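Local coordinates for beta-glucanase (Bacteroides thetaiotaomicron, PDB 6EUG), which forms the GH43 part of a longer protein and probably hydrolyses O-glycosidic bonds, acting as a beta-1,3-galactosidase on arabinogalactan, at residues D214-D220 against E263-K269; M276-G280 against Q320-I324; T71-C77 against E89-V95. One frame throughout, in Å; residues are numbered along the deposited sequence. Where two conformers were deposited one is given.

Interaction 1: residues D214-D220 against E263-K269; sequences DMTLFVD and EAPAIFK. With GIM (glucoimidazole), chain B.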
loop_
_atom_site.group_PDB
_atom_site.type_symbol
_atom_site.label_atom_id
_atom_site.label_comp_id
_atom_site.label_asym_id
_atom_site.label_seq_id
_atom_site.Cartn_x
_atom_site.Cartn_y
_atom_site.Cartn_z
ATOM N N ASP A 214 -3.559 5.560 0.314
ATOM C CA ASP A 214 -2.691 4.442 0.666
ATOM C C ASP A 214 -3.148 3.190 -0.137
ATOM O O ASP A 214 -4.362 2.980 -0.342
ATOM C CB ASP A 214 -2.741 4.087 2.160
ATOM C CG ASP A 214 -2.044 5.088 3.061
ATOM O OD1 ASP A 214 -1.476 6.119 2.621
ATOM O OD2 ASP A 214 -2.021 4.792 4.282
ATOM N N MET A 215 -2.168 2.433 -0.636
ATOM C CA MET A 215 -2.428 1.289 -1.541
ATOM C C MET A 215 -1.361 0.203 -1.526
ATOM O O MET A 215 -0.223 0.406 -1.080
ATOM C CB MET A 215 -2.609 1.797 -2.988
ATOM C CG MET A 215 -1.450 2.614 -3.572
ATOM S SD MET A 215 -1.025 2.348 -5.311
ATOM C CE MET A 215 -0.200 0.749 -5.144
ATOM N N THR A 216 -1.756 -0.973 -2.047
ATOM C CA THR A 216 -0.840 -2.013 -2.370
ATOM C C THR A 216 -1.352 -2.833 -3.558
ATOM O O THR A 216 -2.408 -2.514 -4.146
ATOM C CB THR A 216 -0.500 -2.870 -1.148
ATOM O OG1 THR A 216 0.665 -3.669 -1.416
ATOM C CG2 THR A 216 -1.685 -3.776 -0.711
ATOM N N LEU A 217 -0.544 -3.824 -3.924
ATOM C CA LEU A 217 -0.823 -4.774 -5.031
ATOM C C LEU A 217 -0.655 -6.196 -4.571
ATOM O O LEU A 217 0.183 -6.469 -3.698
ATOM C CB LEU A 217 0.139 -4.542 -6.217
ATOM C CG LEU A 217 0.144 -3.175 -6.914
ATOM C CD1 LEU A 217 1.285 -3.042 -7.950
ATOM C CD2 LEU A 217 -1.192 -2.855 -7.578
ATOM N N PHE A 218 -1.387 -7.116 -5.207
ATOM C CA PHE A 218 -1.207 -8.549 -4.939
ATOM C C PHE A 218 -1.465 -9.370 -6.192
ATOM O O PHE A 218 -2.500 -9.181 -6.832
ATOM C CB PHE A 218 -2.119 -9.059 -3.799
ATOM C CG PHE A 218 -1.823 -10.495 -3.391
ATOM C CD1 PHE A 218 -0.689 -10.796 -2.649
ATOM C CD2 PHE A 218 -2.641 -11.531 -3.782
ATOM C CE1 PHE A 218 -0.392 -12.098 -2.295
ATOM C CE2 PHE A 218 -2.352 -12.844 -3.428
ATOM C CZ PHE A 218 -1.229 -13.134 -2.685
ATOM N N VAL A 219 -0.509 -10.243 -6.538
ATOM C CA VAL A 219 -0.683 -11.220 -7.627
ATOM C C VAL A 219 -1.143 -12.584 -7.053
ATOM O O VAL A 219 -0.426 -13.247 -6.267
ATOM C CB VAL A 219 0.606 -11.434 -8.470
ATOM C CG1 VAL A 219 0.334 -12.442 -9.608
ATOM C CG2 VAL A 219 1.137 -10.132 -9.042
ATOM N N ASP A 220 -2.327 -12.988 -7.451
ATOM C CA ASP A 220 -2.928 -14.238 -6.954
ATOM C C ASP A 220 -2.413 -15.464 -7.734
ATOM O O ASP A 220 -1.668 -15.343 -8.733
ATOM C CB ASP A 220 -4.452 -14.101 -7.024
ATOM C CG ASP A 220 -5.197 -14.912 -5.962
ATOM O OD1 ASP A 220 -4.591 -15.674 -5.176
ATOM O OD2 ASP A 220 -6.440 -14.839 -5.998
ATOM N N GLU A 263 -5.910 1.790 6.788
ATOM C CA GLU A 263 -4.868 2.452 5.989
ATOM C C GLU A 263 -3.644 1.547 5.819
ATOM O O GLU A 263 -3.621 0.442 6.344
ATOM C CB GLU A 263 -4.464 3.782 6.667
ATOM C CG GLU A 263 -5.622 4.642 7.180
ATOM C CD GLU A 263 -6.684 5.038 6.144
ATOM O OE1 GLU A 263 -6.402 5.195 4.940
ATOM O OE2 GLU A 263 -7.849 5.214 6.553
ATOM N N ALA A 264 -2.656 1.979 5.027
ATOM C CA ALA A 264 -1.377 1.257 4.952
ATOM C C ALA A 264 -1.506 -0.275 4.778
ATOM O O ALA A 264 -0.859 -1.037 5.509
ATOM C CB ALA A 264 -0.533 1.585 6.160
ATOM N N PRO A 265 -2.306 -0.709 3.799
ATOM C CA PRO A 265 -2.552 -2.179 3.675
ATOM C C PRO A 265 -1.322 -2.997 3.256
ATOM O O PRO A 265 -0.541 -2.558 2.361
ATOM C CB PRO A 265 -3.637 -2.247 2.592
ATOM C CG PRO A 265 -3.381 -1.042 1.774
ATOM C CD PRO A 265 -3.088 0.028 2.788
ATOM N N ALA A 266 -1.167 -4.175 3.871
ATOM C CA ALA A 266 -0.165 -5.176 3.525
ATOM C C ALA A 266 -0.883 -6.539 3.529
ATOM O O ALA A 266 -1.734 -6.809 4.380
ATOM C CB ALA A 266 0.987 -5.164 4.533
ATOM N N ILE A 267 -0.581 -7.360 2.538
ATOM C CA ILE A 267 -1.361 -8.591 2.250
ATOM C C ILE A 267 -0.503 -9.783 1.855
ATOM O O ILE A 267 0.517 -9.609 1.195
ATOM C CB ILE A 267 -2.439 -8.327 1.174
ATOM C CG1 ILE A 267 -3.398 -9.539 1.011
ATOM C CG2 ILE A 267 -1.828 -7.916 -0.157
ATOM C CD1 ILE A 267 -4.672 -9.197 0.241
ATOM N N PHE A 268 -0.932 -10.974 2.268
ATOM C CA PHE A 268 -0.377 -12.250 1.813
ATOM C C PHE A 268 -1.433 -13.346 1.793
ATOM O O PHE A 268 -2.547 -13.173 2.333
ATOM C CB PHE A 268 0.867 -12.695 2.637
ATOM C CG PHE A 268 0.580 -13.162 4.047
ATOM C CD1 PHE A 268 0.363 -12.238 5.066
ATOM C CD2 PHE A 268 0.654 -14.517 4.384
ATOM C CE1 PHE A 268 0.149 -12.641 6.377
ATOM C CE2 PHE A 268 0.421 -14.941 5.713
ATOM C CZ PHE A 268 0.166 -13.985 6.705
ATOM N N LYS A 269 -1.080 -14.479 1.166
ATOM C CA LYS A 269 -1.949 -15.652 1.095
ATOM C C LYS A 269 -1.147 -16.860 1.551
ATOM O O LYS A 269 0.006 -17.023 1.117
ATOM C CB LYS A 269 -2.500 -15.858 -0.327
ATOM C CG LYS A 269 -3.420 -17.064 -0.492
ATOM C CD LYS A 269 -3.895 -17.218 -1.932
ATOM C CE LYS A 269 -5.022 -18.249 -2.021
ATOM N NZ LYS A 269 -5.583 -18.456 -3.376
HETATM C C1 GIM B . -0.659 8.727 6.067
HETATM C C2 GIM B . -0.201 7.710 5.094
HETATM N N10 GIM B . -0.122 9.946 6.251
HETATM C C3 GIM B . 1.206 8.076 4.587
HETATM C C4 GIM B . 1.251 9.598 4.258
HETATM C C5 GIM B . 1.093 10.431 5.540
HETATM C C6 GIM B . 1.026 11.934 5.275
HETATM C C7 GIM B . -1.860 9.731 7.610
HETATM C C8 GIM B . -0.842 10.577 7.217
HETATM N N1 GIM B . -1.728 8.593 6.891
HETATM O O3 GIM B . 1.523 7.338 3.397
HETATM O O2 GIM B . -0.388 6.395 5.682
HETATM O O4 GIM B . 0.263 10.011 3.280
HETATM O O6 GIM B . -0.186 12.270 4.606
HETATM O O HOH W 1 -4.858 6.631 2.865
HETATM O O HOH W 2 0.264 0.130 1.672
HETATM O O HOH W 3 1.677 -3.695 1.050
HETATM O O HOH W 4 1.461 -7.546 -1.415
#
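Met215 and Pro265 sit opposite each other on strands 215-219 and 265-269, which run nearly parallel, 13° apart, with their axes 6.5 Å from each other at the closest. These are first strands of two successive four-stranded sheets, neighbouring blades of the five-bladed beta-propeller found in family 43. Side chains and water, rather than backbone-to-backbone bonds, fill the seam.

At the ligand end the carboxylate of Asp214 does two jobs. Its OD2 accepts from Ala264 N at 3.0 Å, on the anti side and a little out of the carboxylate plane. The same OD2 takes the hydroxyl O2 of glucoimidazole at 2.7 Å. The bond from Ala264 is bent, with 140° at the hydrogen. Next along, Thr216 has OG1 anti to its backbone N (chi1 -165°). CG2 then points at strand 265-269. It comes 3.5 Å from Pro265 O and also packs near Pro265 CG. OG1 instead donates to a water, and that water donates to Pro265 O. A second water lies between Met215 O and Pro265 O.

Further along, the seam turns apolar. Ile267 CG2 presses on Phe218 CB at 3.8 Å, and the two side chains cross at about a right angle. The far end of the ring continues to the next residue pair, with Phe218 CZ 3.8 Å from Lys269 CB. Lys269 is fully extended. Its NZ makes a long, weak salt bridge to Asp220 OD1 at 3.5 Å; it also pairs with Asp221, and Tyr274 OH bonds to both Lys269 NZ and Asp220 OD2.

One carboxylate oxygen thus serves both ligand and backbone. The Ala264 amide probably steadies Asp214 OD2, the atom that receives the O2 hydroxyl of the ligand.

Interaction 2: residues M276-G280 against Q320-I324; sequences MITSG and QSTYI. With GIM (glucoimidazole), chain B.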
loop_
_atom_site.group_PDB
_atom_site.type_symbol
_atom_site.label_atom_id
_atom_site.label_comp_id
_atom_site.label_asym_id
_atom_site.label_seq_id
_atom_site.Cartn_x
_atom_site.Cartn_y
_atom_site.Cartn_z
ATOM N N MET A 276 -4.609 -9.796 5.696
ATOM C CA MET A 276 -4.209 -8.398 5.461
ATOM C C MET A 276 -4.008 -7.670 6.802
ATOM O O MET A 276 -4.827 -7.798 7.726
ATOM C CB MET A 276 -5.284 -7.686 4.620
ATOM C CG MET A 276 -4.964 -6.258 4.229
ATOM S SD MET A 276 -5.769 -5.659 2.722
ATOM C CE MET A 276 -7.500 -6.111 2.883
ATOM N N ILE A 277 -2.924 -6.909 6.887
ATOM C CA ILE A 277 -2.619 -6.059 8.059
ATOM C C ILE A 277 -2.755 -4.609 7.631
ATOM O O ILE A 277 -2.228 -4.211 6.582
ATOM C CB ILE A 277 -1.230 -6.353 8.705
ATOM C CG1 ILE A 277 -1.195 -7.803 9.211
ATOM C CG2 ILE A 277 -0.899 -5.342 9.809
ATOM C CD1 ILE A 277 0.141 -8.286 9.759
ATOM N N THR A 278 -3.436 -3.837 8.481
ATOM C CA THR A 278 -3.644 -2.412 8.273
ATOM C C THR A 278 -3.361 -1.613 9.537
ATOM O O THR A 278 -3.277 -2.187 10.643
ATOM C CB THR A 278 -5.087 -2.151 7.796
ATOM O OG1 THR A 278 -6.011 -2.660 8.768
ATOM C CG2 THR A 278 -5.372 -2.860 6.486
ATOM N N SER A 279 -3.211 -0.289 9.373
ATOM C CA SER A 279 -3.204 0.652 10.500
ATOM C C SER A 279 -4.547 1.381 10.557
ATOM O O SER A 279 -5.335 1.325 9.623
ATOM C CB SER A 279 -2.068 1.719 10.339
ATOM O OG SER A 279 -2.366 2.643 9.303
ATOM N N GLY A 280 -4.786 2.102 11.650
ATOM C CA GLY A 280 -5.809 3.145 11.641
ATOM C C GLY A 280 -5.312 4.430 10.982
ATOM O O GLY A 280 -4.231 4.462 10.348
ATOM N N GLN A 320 4.289 1.595 11.279
ATOM C CA GLN A 320 3.100 1.496 10.435
ATOM C C GLN A 320 3.402 0.541 9.278
ATOM O O GLN A 320 4.417 0.707 8.568
ATOM C CB GLN A 320 2.694 2.879 9.900
ATOM C CG GLN A 320 1.401 2.928 9.070
ATOM C CD GLN A 320 1.089 4.299 8.480
ATOM O OE1 GLN A 320 2.019 5.067 8.119
ATOM N NE2 GLN A 320 -0.223 4.589 8.272
ATOM N N SER A 321 2.566 -0.481 9.103
ATOM C CA SER A 321 2.686 -1.456 8.025
ATOM C C SER A 321 3.023 -0.881 6.643
ATOM O O SER A 321 2.474 0.171 6.261
ATOM C CB SER A 321 1.382 -2.280 7.965
ATOM O OG SER A 321 0.181 -1.476 7.835
ATOM N N THR A 322 3.858 -1.600 5.888
ATOM C CA THR A 322 4.069 -1.297 4.441
ATOM C C THR A 322 4.003 -2.480 3.475
ATOM O O THR A 322 3.584 -2.289 2.343
ATOM C CB THR A 322 5.298 -0.408 4.161
ATOM O OG1 THR A 322 5.271 0.085 2.801
ATOM C CG2 THR A 322 6.621 -1.107 4.456
ATOM N N TYR A 323 4.446 -3.676 3.886
ATOM C CA TYR A 323 4.524 -4.813 2.956
ATOM C C TYR A 323 4.702 -6.126 3.716
ATOM O O TYR A 323 5.277 -6.143 4.815
ATOM C CB TYR A 323 5.743 -4.614 1.966
ATOM C CG TYR A 323 5.679 -5.551 0.747
ATOM C CD1 TYR A 323 4.762 -5.318 -0.276
ATOM C CD2 TYR A 323 6.547 -6.639 0.620
ATOM C CE1 TYR A 323 4.641 -6.188 -1.360
ATOM C CE2 TYR A 323 6.449 -7.508 -0.462
ATOM C CZ TYR A 323 5.506 -7.269 -1.460
ATOM O OH TYR A 323 5.396 -8.125 -2.534
ATOM N N ILE A 324 4.250 -7.222 3.105
ATOM C CA ILE A 324 4.544 -8.557 3.598
ATOM C C ILE A 324 5.274 -9.333 2.495
ATOM O O ILE A 324 4.711 -9.591 1.412
ATOM C CB ILE A 324 3.301 -9.278 4.192
ATOM C CG1 ILE A 324 2.917 -8.560 5.529
ATOM C CG2 ILE A 324 3.669 -10.733 4.551
ATOM C CD1 ILE A 324 1.522 -8.786 6.009
HETATM C C1 GIM B . -0.659 8.727 6.067
HETATM C C2 GIM B . -0.201 7.710 5.094
HETATM N N10 GIM B . -0.122 9.946 6.251
HETATM C C3 GIM B . 1.206 8.076 4.587
HETATM C C4 GIM B . 1.251 9.598 4.258
HETATM C C5 GIM B . 1.093 10.431 5.540
HETATM C C6 GIM B . 1.026 11.934 5.275
HETATM C C7 GIM B . -1.860 9.731 7.610
HETATM C C8 GIM B . -0.842 10.577 7.217
HETATM N N1 GIM B . -1.728 8.593 6.891
HETATM O O3 GIM B . 1.523 7.338 3.397
HETATM O O2 GIM B . -0.388 6.395 5.682
HETATM O O4 GIM B . 0.263 10.011 3.280
HETATM O O6 GIM B . -0.186 12.270 4.606
#
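Ser279 OG takes part in two hydrogen bonds. It accepts from Gln320 NE2 at 3.1 Å, and the bond is almost straight, 177° at the hydrogen. It donates to Gly280 O at 2.8 Å, in the carbonyl plane and on a lone pair. The hydroxyl is therefore used both as acceptor and as donor.

Gln320 reaches Ser279 with a stretched chain: CG is anti to the backbone N (chi1 -176°), and the next torsion is extended too. Ser279 OG lies in the plane of its amide. NE2 also donates to O2 of glucoimidazole at 3.2 Å, in a more bent bond. The other end of the amide is held as well, because OE1 accepts from Trp340 NE1. Oxygen and nitrogen are thus told apart by their partners, and the amide is fixed against a flip. Glu110, Arg111 and Asp214 add further hydrogen bonds to the ligand.

Ser321 packs behind this polar group. Its CB lies 4.2 Å from Ile277 CG2, while its OG bonds to Ala264 O. Ile277 and Ile324 then meet through their CD1 atoms at 4.0 Å, the two side chains crossing at about a right angle. Ile324 also touches Ala266 and Phe268 of strand 265-270.

The strands come from adjoining sheets of the propeller. Strand 276-279 is part of the second strand of one blade, and 320-324 belongs to an edge strand of the next. Their axes approach to 6.4 Å at 140°, so they run roughly antiparallel without pairing. Within the sheet of strand 320-327, Thr322 and Tyr323 both face Met336, a classic beta bulge.

All the touching residues are buried. Ser279, with Trp340 at the other end, probably sets the turn of the Gln320 amide, whose N-H groups then serve both protein and ligand.

Interaction 3: residues T71-C77 against E89-V95; sequences TEKGINC and EGIALAV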
loop_
_atom_site.group_PDB
_atom_site.type_symbol
_atom_site.label_atom_id
_atom_site.label_comp_id
_atom_site.label_asym_id
_atom_site.label_seq_id
_atom_site.Cartn_x
_atom_site.Cartn_y
_atom_site.Cartn_z
ATOM N N THR A 71 8.661 14.515 -2.017
ATOM C CA THR A 71 9.891 14.088 -2.664
ATOM C C THR A 71 10.455 15.167 -3.580
ATOM O O THR A 71 9.700 15.874 -4.306
ATOM C CB THR A 71 9.723 12.741 -3.439
ATOM O OG1 THR A 71 11.019 12.224 -3.830
ATOM C CG2 THR A 71 8.837 12.900 -4.676
ATOM N N GLU A 72 11.784 15.240 -3.584
ATOM C CA GLU A 72 12.544 15.980 -4.582
ATOM C C GLU A 72 12.894 15.159 -5.852
ATOM O O GLU A 72 13.389 15.738 -6.862
ATOM C CB GLU A 72 13.839 16.539 -3.956
ATOM C CG GLU A 72 13.654 17.648 -2.927
ATOM C CD GLU A 72 13.531 19.052 -3.500
ATOM O OE1 GLU A 72 12.967 19.930 -2.814
ATOM O OE2 GLU A 72 14.004 19.314 -4.626
ATOM N N LYS A 73 12.704 13.824 -5.798
ATOM C CA LYS A 73 13.286 12.919 -6.783
ATOM C C LYS A 73 12.365 11.871 -7.396
ATOM O O LYS A 73 12.473 11.628 -8.606
ATOM C CB LYS A 73 14.496 12.174 -6.184
ATOM C CG LYS A 73 15.612 13.084 -5.688
ATOM C CD LYS A 73 16.396 13.765 -6.798
ATOM C CE LYS A 73 17.336 14.824 -6.209
ATOM N NZ LYS A 73 18.068 15.488 -7.317
ATOM N N GLY A 74 11.471 11.268 -6.589
ATOM C CA GLY A 74 10.605 10.148 -7.053
ATOM C C GLY A 74 10.775 8.868 -6.247
ATOM O O GLY A 74 10.828 8.901 -4.985
ATOM N N ILE A 75 10.767 7.741 -6.965
ATOM C CA ILE A 75 10.794 6.396 -6.379
ATOM C C ILE A 75 12.195 5.787 -6.530
ATOM O O ILE A 75 12.703 5.629 -7.666
ATOM C CB ILE A 75 9.743 5.496 -7.065
ATOM C CG1 ILE A 75 8.305 6.090 -6.962
ATOM C CG2 ILE A 75 9.827 4.057 -6.543
ATOM C CD1 ILE A 75 7.843 6.463 -5.547
ATOM N N ASN A 76 12.799 5.440 -5.399
ATOM C CA ASN A 76 14.180 4.908 -5.312
ATOM C C ASN A 76 14.161 3.382 -5.383
ATOM O O ASN A 76 13.132 2.769 -5.052
ATOM C CB ASN A 76 14.792 5.382 -3.966
ATOM C CG ASN A 76 16.266 5.752 -4.033
ATOM O OD1 ASN A 76 16.896 5.765 -5.095
ATOM N ND2 ASN A 76 16.816 6.121 -2.873
ATOM N N CYS A 77 15.281 2.771 -5.785
ATOM C CA CYS A 77 15.448 1.304 -5.840
ATOM C C CYS A 77 16.815 0.831 -5.299
ATOM O O CYS A 77 17.867 1.419 -5.644
ATOM C CB CYS A 77 15.313 0.833 -7.275
ATOM S SG CYS A 77 15.548 -0.914 -7.642
ATOM N N GLU A 89 20.544 1.291 -6.749
ATOM C CA GLU A 89 20.317 1.208 -8.199
ATOM C C GLU A 89 19.829 2.532 -8.800
ATOM O O GLU A 89 19.615 2.615 -10.019
ATOM C CB GLU A 89 19.302 0.099 -8.531
ATOM C CG GLU A 89 19.707 -1.312 -8.120
ATOM C CD GLU A 89 20.630 -1.997 -9.102
ATOM O OE1 GLU A 89 20.838 -1.450 -10.195
ATOM O OE2 GLU A 89 21.162 -3.093 -8.785
ATOM N N GLY A 90 19.668 3.562 -7.968
ATOM C CA GLY A 90 19.194 4.863 -8.439
ATOM C C GLY A 90 17.687 4.979 -8.438
ATOM O O GLY A 90 16.966 4.060 -7.987
ATOM N N ILE A 91 17.230 6.115 -8.951
ATOM C CA ILE A 91 15.808 6.458 -9.029
ATOM C C ILE A 91 15.170 5.699 -10.191
ATOM O O ILE A 91 15.552 5.896 -11.344
ATOM C CB ILE A 91 15.615 7.975 -9.219
ATOM C CG1 ILE A 91 16.110 8.729 -7.961
ATOM C CG2 ILE A 91 14.151 8.300 -9.538
ATOM C CD1 ILE A 91 15.243 8.580 -6.712
ATOM N N ALA A 92 14.224 4.818 -9.866
ATOM C CA ALA A 92 13.533 3.931 -10.820
ATOM C C ALA A 92 12.414 4.664 -11.552
ATOM O O ALA A 92 12.188 4.426 -12.735
ATOM C CB ALA A 92 12.938 2.719 -10.089
ATOM N N LEU A 93 11.661 5.512 -10.839
ATOM C CA LEU A 93 10.639 6.387 -11.486
ATOM C C LEU A 93 10.875 7.805 -10.994
ATOM O O LEU A 93 10.602 8.133 -9.830
ATOM C CB LEU A 93 9.194 5.994 -11.171
ATOM C CG LEU A 93 8.092 6.865 -11.842
ATOM C CD1 LEU A 93 8.032 6.719 -13.359
ATOM C CD2 LEU A 93 6.732 6.500 -11.253
ATOM N N ALA A 94 11.400 8.629 -11.899
ATOM C CA ALA A 94 11.742 10.023 -11.598
ATOM C C ALA A 94 10.568 10.993 -11.781
ATOM O O ALA A 94 9.755 10.847 -12.711
ATOM C CB ALA A 94 12.874 10.453 -12.523
ATOM N N VAL A 95 10.537 12.051 -10.966
ATOM C CA VAL A 95 9.649 13.178 -11.266
ATOM C C VAL A 95 10.016 13.753 -12.630
ATOM O O VAL A 95 11.174 13.723 -13.022
ATOM C CB VAL A 95 9.706 14.295 -10.187
ATOM C CG1 VAL A 95 9.127 13.803 -8.857
ATOM C CG2 VAL A 95 11.110 14.820 -9.950
HETATM O O HOH W 5 18.996 3.869 -4.991
#
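Ile91 reaches across to Lys73 and Asn76 with the tip of its longer branch. Both of its side-chain torsions are near -70°, which bends CD1 back over the neighbouring strand. There CD1 lies 3.7 Å from Lys73 CB and 3.6 Å from Asn76 OD1. Lys73 gives only the base of its side chain, and its end leads away. Asn76 has a first torsion of -142°, off the usual staggered positions. Its OD1 accepts from a water that also donates to Cys77 O and accepts from Gly90 N. Its ND2 bonds to Asn44 O.

The two segments form the beta hairpin that ends the first four-stranded blade of the propeller, with 87-94 as its outermost strand. Ile75 N donates to Leu93 O at 2.9 Å. Ile75 O receives Ala92 N at 2.8 Å and, more weakly, Leu93 N. This doubling is a classic beta bulge, with Ala92 and Leu93 both facing Ile75.

On the face that bears Ile75 and Leu93, their CB atoms are 4.2 Å apart. Both side chains go on to Met109 and Met125 of the next blade. Cys77 lies on that face too. Its SG is anti to the backbone N (chi1 177°) and comes alongside Glu89 CB at 4.0 Å.

Beyond Gly74, Val95 spreads its two methyl groups over the turn at Thr71-Lys73. CG2 meets Glu72 O, and CG1 approaches Thr71 CG2. Thr71 OG1 accepts from Lys73 N, an ST turn, and from Gly74 N, an ST motif, at 3.0 Å each, and donates to His63 O.

How the interactions relate
Interactions 1 and 2 lie near the centre of the chain, are almost wholly buried, and share the sheet in which strands 265-270 and 273-279 are neighbours. They touch: Ala266 O lies 2.8 Å from Ile277 N, a probable hydrogen bond. Both join different blades, so side chains carry the contact, with bridging waters in interaction 1. Both bind the O2 hydroxyl of the ligand: Asp214 accepts from it and Gln320 donates to it. Interaction 3 is different. It lies within one blade, about 17 Å from the chain centre, is only partly buried, and is held mainly by backbone hydrogen bonds. Its nearest atoms are about 10 Å from interaction 1 and about 11 Å from interaction 2.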